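Side-chain contact in FdxN element excision controlling factor XisI (Anabaena variabilis ATCC 29413, PDB 2NVM), which probably acts with partner recombination proteins to control excision of the fdxN element, a rearrangement of nitrogen-fixation genes in cyanobacteria: residues 90-93 with 94-97. Residues are numbered along the deposited sequence; the frame is centred on the assembly and turned at random.
Sequences TNLA and IVDE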
loop_
_atom_site.group_PDB
_atom_site.type_symbol
_atom_site.label_atom_id
_atom_site.label_comp_id
_atom_site.label_asym_id
_atom_site.label_seq_id
_atom_site.Cartn_x
_atom_site.Cartn_y
_atom_site.Cartn_z
ATOM N N THR B 90 -8.670 -13.263 -3.773
ATOM C CA THR B 90 -9.097 -14.593 -3.292
ATOM C C THR B 90 -10.527 -15.021 -3.624
ATOM O O THR B 90 -10.908 -16.133 -3.228
ATOM C CB THR B 90 -8.946 -14.638 -1.734
ATOM O OG1 THR B 90 -9.933 -13.791 -1.114
ATOM C CG2 THR B 90 -7.549 -14.199 -1.307
ATOM N N ASN B 91 -11.277 -14.171 -4.355
ATOM C CA ASN B 91 -12.690 -14.407 -4.717
ATOM C C ASN B 91 -13.530 -14.567 -3.420
ATOM O O ASN B 91 -14.377 -15.465 -3.293
ATOM C CB ASN B 91 -12.824 -15.601 -5.696
ATOM C CG ASN B 91 -14.167 -15.626 -6.460
ATOM O OD1 ASN B 91 -14.746 -14.586 -6.785
ATOM N ND2 ASN B 91 -14.633 -16.830 -6.788
ATOM N N LEU B 92 -13.253 -13.666 -2.460
ATOM C CA LEU B 92 -13.878 -13.599 -1.133
ATOM C C LEU B 92 -13.533 -14.727 -0.145
ATOM O O LEU B 92 -14.177 -14.831 0.891
ATOM C CB LEU B 92 -15.407 -13.309 -1.228
ATOM C CG LEU B 92 -15.788 -11.968 -1.880
ATOM C CD1 LEU B 92 -17.302 -11.865 -1.935
ATOM C CD2 LEU B 92 -15.183 -10.750 -1.146
ATOM N N ALA B 93 -12.481 -15.518 -0.417
ATOM C CA ALA B 93 -12.009 -16.564 0.528
ATOM C C ALA B 93 -11.578 -15.934 1.870
ATOM O O ALA B 93 -11.775 -16.548 2.910
ATOM C CB ALA B 93 -10.867 -17.399 -0.062
ATOM N N ILE B 94 -11.034 -14.708 1.828
ATOM C CA ILE B 94 -10.632 -13.961 3.038
ATOM C C ILE B 94 -11.818 -13.568 3.946
ATOM O O ILE B 94 -11.614 -13.387 5.137
ATOM C CB ILE B 94 -9.752 -12.686 2.735
ATOM C CG1 ILE B 94 -10.516 -11.578 1.996
ATOM C CG2 ILE B 94 -8.467 -13.064 1.956
ATOM C CD1 ILE B 94 -9.641 -10.326 1.811
ATOM N N VAL B 95 -13.018 -13.391 3.375
ATOM C CA VAL B 95 -14.236 -13.076 4.153
ATOM C C VAL B 95 -14.602 -14.238 5.082
ATOM O O VAL B 95 -14.960 -13.996 6.231
ATOM C CB VAL B 95 -15.440 -12.660 3.260
ATOM C CG1 VAL B 95 -16.763 -12.695 4.026
ATOM C CG2 VAL B 95 -15.188 -11.287 2.660
ATOM N N ASP B 96 -14.499 -15.472 4.573
ATOM C CA ASP B 96 -14.743 -16.687 5.354
ATOM C C ASP B 96 -13.824 -16.737 6.574
ATOM O O ASP B 96 -14.279 -17.045 7.673
ATOM C CB ASP B 96 -14.548 -17.963 4.509
ATOM C CG ASP B 96 -15.622 -18.135 3.434
ATOM O OD1 ASP B 96 -16.828 -18.062 3.768
ATOM O OD2 ASP B 96 -15.253 -18.390 2.263
ATOM N N GLU B 97 -12.552 -16.380 6.375
ATOM C CA GLU B 97 -11.575 -16.347 7.475
ATOM C C GLU B 97 -11.923 -15.310 8.552
ATOM O O GLU B 97 -11.782 -15.601 9.744
ATOM C CB GLU B 97 -10.141 -16.256 6.935
ATOM C CG GLU B 97 -9.812 -17.544 6.119
ATOM C CD GLU B 97 -8.353 -17.786 5.875
ATOM O OE1 GLU B 97 -7.584 -16.814 5.784
ATOM O OE2 GLU B 97 -7.968 -18.967 5.759
#
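Thr90 OG1 accepts a nearly straight hydrogen bond from the backbone N of Ile94, 3.3 Å away with an N-H...O angle of 160°. A type I' beta turn from Thr90 to Ala93 brings the hydroxyl there, at the start of helix 93-100. With Thr90 chi1 at 70°, OG1 meets Ile94 N, and CG2 falls beside Thr90's own N, against Ile94 CG2. The same hydroxyl also bonds Asp88 OD1, while Asp88 OD2 takes the backbone N of Leu92, so one carboxylate grips the turn twice. The tight part is the Thr90-Ile94 pair, whose side chains cross at about a right angle, with Thr90 OG1 at 3.5 Å and CG2 at 3.6 Å from Ile94 CG2. With an alanine here, Ile94 N would probably lose this acceptor, and Asp88 OD1 its bond to the hydroxyl. Val95 N gives Leu92 O a bent bond (3.1 Å, 137°) from above the carbonyl plane. The side chains of Leu92 and Val95 run side by side and touch more lightly, Leu92 CD2 to Val95 CG2 at 3.8 Å. The solvent side is looser: Asp96 is exposed, and its OD2 stays 4.0 Å from Leu92 O. Glu97 instead reaches Lys18 of helix 4-23 in a salt bridge. Tyr19 of that helix packs on Thr90, Ala93 and Ile94. Buried Ile94 also meets strand 67-79, seating the helix start between sheet and helix 4-23.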